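Endo-1,4-beta-xylanase (Pseudoalteromonas haloplanktis, PDB 1H12) hydrolyses internal beta-1,4 linkages of xylan as a cold-adapted family 8 glycoside hydrolase, and probably also cleaves related beta-1,4-glucans. Local coordinates at residues N323-V328 and G343-N348; W249-F254 and L310-Y315. All coordinates share one frame; numbering follows the deposited sequence. Where two conformers were deposited one is given.

Contact 1: N323-V328 and G343-N348; sequences NCYEQV and GQKAAN. With XYP (beta-D-xylopyranose), chain B.
The loop 323-328 runs past the helical segment 343-348, with the backbones nearest at Gln327 and Gln344, whose CA atoms are 7.2 Å apart. In the (alpha/alpha)6 barrel of family 8 hydrolases this joins a loop of the sugar-binding side to helix 342-351, which begins at the pocket residue Glu342. Gln344 and Asn348, one helical turn apart, both reach toward the loop with side-chain amides. Gln344 is extended throughout, CG anti to the backbone N (chi1 -169°), a length that carries NE2 to within 3.0 Å of Glu326 O. This nearly straight hydrogen bond lies in the amide plane of Gln344 and meets the carbonyl at a bend, tilted out of its plane. NE2 is also hydrogen-bonded to Tyr278 OH, so two partners fix the rotation of the amide. The same group lies at the edge of the Tyr325 ring, Gln344 NE2 3.6 Å from Tyr325 CE2, with the two planes 82° apart. Tyrosine suits this buried position because its side chain packs on both this amide and Leu313 of helix 300-318, while Tyr325 OH accepts a hydrogen bond from Asn348 ND2 at 2.9 Å, in the asparagine's amide plane. The aliphatic CG of Lys345 packs beside that hydroxyl, 3.8 Å from Tyr325 OH. Glu326 turns its carboxylate away from the helix to a salt bridge with Lys322, and Cys324 is tied to Cys339 by a disulfide. The Gln327 side chain, modelled in two conformers, borders the bound xylose; at its backbone, Gln327 CA lies 3.3 Å from Gln344 OE1.

Contact 2: W249-F254 and L310-Y315; sequences WNLPTF and LGFLSY
Phe312, on helix 300-318, projects toward the loop 249-254, and its contacts can be followed outward atom by atom. Phe312 CB lies 3.5 Å from Trp249 O and also borders CB of Asn250, 4.4 Å away. Where the ring starts, Trp249 O is 3.4 Å from Phe312 CG, approaching obliquely. Beyond CG the two edges part company. CD1 and CE1 of Phe312 run beside CB of Trp249, with CD1 4.0 Å from it, while the indole leads away toward solvent. CD2 and CE2 of Phe312 instead meet Leu251 CD1, at 3.5 and 3.6 Å. The ring reaches this place because CG stands anti to the backbone N (chi1 174°), swinging it out from the helix between two loop residues. In the (alpha/alpha)6 barrel fold of this family, this is plain packing of the long loop between helix 219-243 and strand 277-278 against a later helix. Trp249 and Asn250 both have positive phi, a conformation that asparagine tolerates well; the turn is steadied by Asn250 OD1 bonded to Gly245 N. Replacing Phe312 by an alanine would probably open a gap next to Trp249 O and Leu251 CD1 and deprive Tyr329 of its edge-to-face ring partner. Leu251 is a branched, apolar residue in a buried place: its CD1 meets both the phenyl ring and, at 4.0 Å, Leu313 CD2, and its CD2 adds a second contact, 4.1 Å from Leu313 CG, the two leucines crossing at about a right angle. Tyr278 packs against both leucines.

In the fold
The two contacts follow one another in the sequence, with contact 2 first, and their centres are only 10 Å apart. They adjoin through helix 300-318: Leu310 and Leu313 of contact 2 pack on Asn348, and Leu313 also on Tyr325. Tyr278 is a further common neighbour, bonded to an amide in contact 1 and touching leucines in contact 2. Contact 1 is buried and polar, its side-chain amides bonding to a loop that carries Gln327 of the sugar pocket. Contact 2 is apolar and only partly buried, ending at exposed Trp249, and the Leu313 side chain lies about 14 Å from the bound xylose.

Contact 1: N323-V328 and G343-N348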
loop_
_atom_site.group_PDB
_atom_site.type_symbol
_atom_site.label_atom_id
_atom_site.label_comp_id
_atom_site.label_asym_id
_atom_site.label_seq_id
_atom_site.Cartn_x
_atom_site.Cartn_y
_atom_site.Cartn_z
ATOM N N ASN A 323 -24.876 -8.766 8.571
ATOM C CA ASN A 323 -23.884 -9.320 9.487
ATOM C C ASN A 323 -22.462 -9.169 8.927
ATOM O O ASN A 323 -21.660 -10.090 9.052
ATOM C CB ASN A 323 -24.164 -10.757 9.858
ATOM C CG ASN A 323 -23.373 -11.155 11.138
ATOM O OD1 ASN A 323 -23.320 -10.383 12.093
ATOM N ND2 ASN A 323 -22.822 -12.377 11.159
ATOM N N CYS A 324 -22.178 -8.049 8.348
ATOM C CA CYS A 324 -20.846 -7.693 7.875
ATOM C C CYS A 324 -20.582 -6.258 8.220
ATOM O O CYS A 324 -21.538 -5.474 8.349
ATOM C CB CYS A 324 -20.725 -7.880 6.344
ATOM S SG CYS A 324 -21.745 -6.675 5.433
ATOM N N TYR A 325 -19.331 -5.869 8.349
ATOM C CA TYR A 325 -19.003 -4.468 8.211
ATOM C C TYR A 325 -18.774 -4.209 6.712
ATOM O O TYR A 325 -18.385 -5.103 5.971
ATOM C CB TYR A 325 -17.805 -4.028 9.057
ATOM C CG TYR A 325 -16.508 -4.722 8.802
ATOM C CD1 TYR A 325 -16.124 -5.833 9.551
ATOM C CD2 TYR A 325 -15.632 -4.273 7.810
ATOM C CE1 TYR A 325 -14.927 -6.488 9.331
ATOM C CE2 TYR A 325 -14.460 -4.932 7.587
ATOM C CZ TYR A 325 -14.093 -6.052 8.327
ATOM O OH TYR A 325 -12.864 -6.646 8.089
ATOM N N GLU A 326 -19.080 -2.982 6.303
ATOM C CA GLU A 326 -19.063 -2.601 4.923
ATOM C C GLU A 326 -17.758 -1.950 4.467
ATOM O O GLU A 326 -16.880 -1.627 5.249
ATOM C CB GLU A 326 -20.260 -1.703 4.622
ATOM C CG GLU A 326 -21.596 -2.393 4.750
ATOM C CD GLU A 326 -22.788 -1.564 4.319
ATOM O OE1 GLU A 326 -22.627 -0.473 3.751
ATOM O OE2 GLU A 326 -23.927 -2.027 4.611
ATOM N N GLN A 327 -17.691 -1.724 3.154
ATOM C CA GLN A 327 -16.532 -1.151 2.500
ATOM C C GLN A 327 -16.403 0.338 2.643
ATOM O O GLN A 327 -15.264 0.852 2.521
ATOM C CB GLN A 327 -16.581 -1.506 1.000
ATOM C CG GLN A 327 -16.389 -3.007 0.771
ATOM C CD GLN A 327 -16.150 -3.422 -0.673
ATOM O OE1 GLN A 327 -16.455 -2.716 -1.607
ATOM N NE2 GLN A 327 -15.555 -4.587 -0.832
ATOM N N VAL A 328 -17.485 1.050 2.856
ATOM C CA VAL A 328 -17.474 2.511 2.891
ATOM C C VAL A 328 -18.336 3.043 4.041
ATOM O O VAL A 328 -19.526 2.697 4.181
ATOM C CB VAL A 328 -17.948 3.127 1.588
ATOM C CG1 VAL A 328 -17.965 4.655 1.660
ATOM C CG2 VAL A 328 -17.108 2.690 0.415
ATOM N N GLY A 343 -9.843 -7.710 0.279
ATOM C CA GLY A 343 -8.759 -6.751 0.476
ATOM C C GLY A 343 -8.898 -5.970 1.773
ATOM O O GLY A 343 -7.913 -5.664 2.432
ATOM N N GLN A 344 -10.140 -5.632 2.118
ATOM C CA GLN A 344 -10.397 -4.918 3.352
ATOM C C GLN A 344 -10.103 -5.812 4.533
ATOM O O GLN A 344 -9.477 -5.396 5.536
ATOM C CB GLN A 344 -11.825 -4.388 3.337
ATOM C CG GLN A 344 -12.146 -3.417 4.433
ATOM C CD GLN A 344 -13.565 -2.972 4.437
ATOM O OE1 GLN A 344 -14.364 -3.426 3.601
ATOM N NE2 GLN A 344 -13.915 -2.091 5.395
ATOM N N LYS A 345 -10.554 -7.075 4.456
ATOM C CA LYS A 345 -10.247 -8.025 5.504
ATOM C C LYS A 345 -8.735 -8.262 5.630
ATOM O O LYS A 345 -8.225 -8.424 6.738
ATOM C CB LYS A 345 -10.974 -9.335 5.233
ATOM C CG LYS A 345 -12.456 -9.237 5.376
ATOM C CD LYS A 345 -13.196 -10.522 5.048
ATOM C CE LYS A 345 -14.683 -10.449 5.410
ATOM N NZ LYS A 345 -15.425 -11.645 4.896
ATOM N N ALA A 346 -8.041 -8.256 4.516
ATOM C CA ALA A 346 -6.582 -8.402 4.497
ATOM C C ALA A 346 -5.885 -7.206 5.188
ATOM O O ALA A 346 -5.004 -7.391 6.022
ATOM C CB ALA A 346 -6.119 -8.523 3.030
ATOM N N ALA A 347 -6.298 -5.999 4.853
ATOM C CA ALA A 347 -5.762 -4.802 5.475
ATOM C C ALA A 347 -5.949 -4.868 6.977
ATOM O O ALA A 347 -5.055 -4.548 7.749
ATOM C CB ALA A 347 -6.413 -3.575 4.895
ATOM N N ASN A 348 -7.137 -5.292 7.415
ATOM C CA ASN A 348 -7.464 -5.326 8.817
ATOM C C ASN A 348 -6.674 -6.406 9.557
ATOM O O ASN A 348 -6.369 -6.264 10.740
ATOM C CB ASN A 348 -8.965 -5.481 9.013
ATOM C CG ASN A 348 -9.723 -4.258 8.555
ATOM O OD1 ASN A 348 -9.133 -3.152 8.515
ATOM N ND2 ASN A 348 -11.034 -4.403 8.267
HETATM O O1 XYP B . -16.165 -10.138 -4.711
HETATM C C1 XYP B . -16.694 -8.868 -4.289
HETATM C C2 XYP B . -15.642 -8.096 -3.677
HETATM C C3 XYP B . -16.049 -6.743 -3.227
HETATM C C4 XYP B . -17.000 -6.105 -4.252
HETATM C C5 XYP B . -18.063 -7.081 -4.724
HETATM O O2 XYP B . -14.970 -8.760 -2.604
HETATM O O3 XYP B . -14.913 -5.934 -2.926
HETATM O O4 XYP B . -17.555 -4.897 -3.806
HETATM O O5 XYP B . -17.422 -8.271 -5.198
#

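Contact 2: W249-F254 and L310-Y315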
loop_
_atom_site.group_PDB
_atom_site.type_symbol
_atom_site.label_atom_id
_atom_site.label_comp_id
_atom_site.label_asym_id
_atom_site.label_seq_id
_atom_site.Cartn_x
_atom_site.Cartn_y
_atom_site.Cartn_z
ATOM N N TRP A 249 -16.024 8.704 14.267
ATOM C CA TRP A 249 -16.166 7.397 14.856
ATOM C C TRP A 249 -15.065 6.417 14.533
ATOM O O TRP A 249 -15.302 5.249 14.263
ATOM C CB TRP A 249 -17.597 6.845 14.625
ATOM C CG TRP A 249 -18.606 7.690 15.306
ATOM C CD1 TRP A 249 -19.501 8.573 14.735
ATOM C CD2 TRP A 249 -18.791 7.831 16.723
ATOM N NE1 TRP A 249 -20.268 9.191 15.714
ATOM C CE2 TRP A 249 -19.812 8.787 16.932
ATOM C CE3 TRP A 249 -18.163 7.256 17.829
ATOM C CZ2 TRP A 249 -20.257 9.138 18.203
ATOM C CZ3 TRP A 249 -18.626 7.618 19.118
ATOM C CH2 TRP A 249 -19.662 8.564 19.252
ATOM N N ASN A 250 -13.829 6.922 14.641
ATOM C CA ASN A 250 -12.635 6.089 14.802
ATOM C C ASN A 250 -12.115 5.448 13.545
ATOM O O ASN A 250 -11.177 4.687 13.607
ATOM C CB ASN A 250 -12.832 5.042 15.902
ATOM C CG ASN A 250 -13.387 5.712 17.173
ATOM O OD1 ASN A 250 -12.800 6.628 17.653
ATOM N ND2 ASN A 250 -14.491 5.279 17.636
ATOM N N LEU A 251 -12.651 5.781 12.380
ATOM C CA LEU A 251 -12.101 5.330 11.096
ATOM C C LEU A 251 -11.392 6.479 10.418
ATOM O O LEU A 251 -11.911 7.600 10.329
ATOM C CB LEU A 251 -13.186 4.750 10.169
ATOM C CG LEU A 251 -13.821 3.462 10.615
ATOM C CD1 LEU A 251 -14.880 3.032 9.614
ATOM C CD2 LEU A 251 -12.768 2.355 10.804
ATOM N N PRO A 252 -10.193 6.211 9.868
ATOM C CA PRO A 252 -9.489 7.215 9.105
ATOM C C PRO A 252 -10.178 7.464 7.761
ATOM O O PRO A 252 -11.014 6.661 7.334
ATOM C CB PRO A 252 -8.110 6.590 8.934
ATOM C CG PRO A 252 -8.426 5.110 8.825
ATOM C CD PRO A 252 -9.558 4.882 9.812
ATOM N N THR A 253 -9.798 8.569 7.103
ATOM C CA THR A 253 -10.508 9.025 5.920
ATOM C C THR A 253 -9.611 9.049 4.679
ATOM O O THR A 253 -8.383 8.968 4.764
ATOM C CB THR A 253 -11.196 10.366 6.144
ATOM O OG1 THR A 253 -10.243 11.424 6.268
ATOM C CG2 THR A 253 -12.033 10.335 7.413
ATOM N N PHE A 254 -10.264 9.177 3.543
ATOM C CA PHE A 254 -9.644 9.277 2.233
ATOM C C PHE A 254 -8.607 10.399 2.158
ATOM O O PHE A 254 -7.461 10.196 1.782
ATOM C CB PHE A 254 -10.783 9.453 1.210
ATOM C CG PHE A 254 -10.375 9.791 -0.184
ATOM C CD1 PHE A 254 -9.183 9.361 -0.762
ATOM C CD2 PHE A 254 -11.229 10.568 -0.968
ATOM C CE1 PHE A 254 -8.863 9.722 -2.083
ATOM C CE2 PHE A 254 -10.921 10.934 -2.265
ATOM C CZ PHE A 254 -9.745 10.522 -2.806
ATOM N N LEU A 310 -10.741 -1.086 14.600
ATOM C CA LEU A 310 -11.281 -2.448 14.587
ATOM C C LEU A 310 -12.510 -2.552 15.480
ATOM O O LEU A 310 -13.480 -3.237 15.156
ATOM C CB LEU A 310 -10.220 -3.474 14.981
ATOM C CG LEU A 310 -9.038 -3.588 14.021
ATOM C CD1 LEU A 310 -8.083 -4.649 14.570
ATOM C CD2 LEU A 310 -9.439 -3.974 12.652
ATOM N N GLY A 311 -12.478 -1.860 16.612
ATOM C CA GLY A 311 -13.644 -1.826 17.483
ATOM C C GLY A 311 -14.842 -1.241 16.782
ATOM O O GLY A 311 -15.977 -1.767 16.927
ATOM N N PHE A 312 -14.666 -0.156 16.050
ATOM C CA PHE A 312 -15.784 0.405 15.301
ATOM C C PHE A 312 -16.300 -0.587 14.271
ATOM O O PHE A 312 -17.505 -0.779 14.122
ATOM C CB PHE A 312 -15.422 1.721 14.592
ATOM C CG PHE A 312 -16.554 2.172 13.721
ATOM C CD1 PHE A 312 -17.639 2.827 14.277
ATOM C CD2 PHE A 312 -16.598 1.822 12.382
ATOM C CE1 PHE A 312 -18.771 3.131 13.451
ATOM C CE2 PHE A 312 -17.681 2.125 11.603
ATOM C CZ PHE A 312 -18.773 2.773 12.135
ATOM N N LEU A 313 -15.396 -1.234 13.522
ATOM C CA LEU A 313 -15.858 -2.154 12.501
ATOM C C LEU A 313 -16.652 -3.319 13.110
ATOM O O LEU A 313 -17.661 -3.757 12.552
ATOM C CB LEU A 313 -14.704 -2.623 11.644
ATOM C CG LEU A 313 -14.066 -1.503 10.785
ATOM C CD1 LEU A 313 -12.824 -2.103 10.078
ATOM C CD2 LEU A 313 -15.012 -0.988 9.724
ATOM N N SER A 314 -16.169 -3.817 14.237
ATOM C CA SER A 314 -16.959 -4.887 14.901
ATOM C C SER A 314 -18.324 -4.396 15.319
ATOM O O SER A 314 -19.328 -5.136 15.148
ATOM C CB SER A 314 -16.100 -5.277 16.123
ATOM O OG SER A 314 -16.505 -6.477 16.705
ATOM N N TYR A 315 -18.367 -3.217 15.902
ATOM C CA TYR A 315 -19.665 -2.632 16.257
ATOM C C TYR A 315 -20.552 -2.417 15.023
ATOM O O TYR A 315 -21.758 -2.716 15.070
ATOM C CB TYR A 315 -19.338 -1.293 16.948
ATOM C CG TYR A 315 -20.522 -0.549 17.474
ATOM C CD1 TYR A 315 -21.170 -0.974 18.623
ATOM C CD2 TYR A 315 -21.001 0.584 16.832
ATOM C CE1 TYR A 315 -22.230 -0.310 19.120
ATOM C CE2 TYR A 315 -22.140 1.264 17.355
ATOM C CZ TYR A 315 -22.709 0.789 18.500
ATOM O OH TYR A 315 -23.795 1.430 19.076
#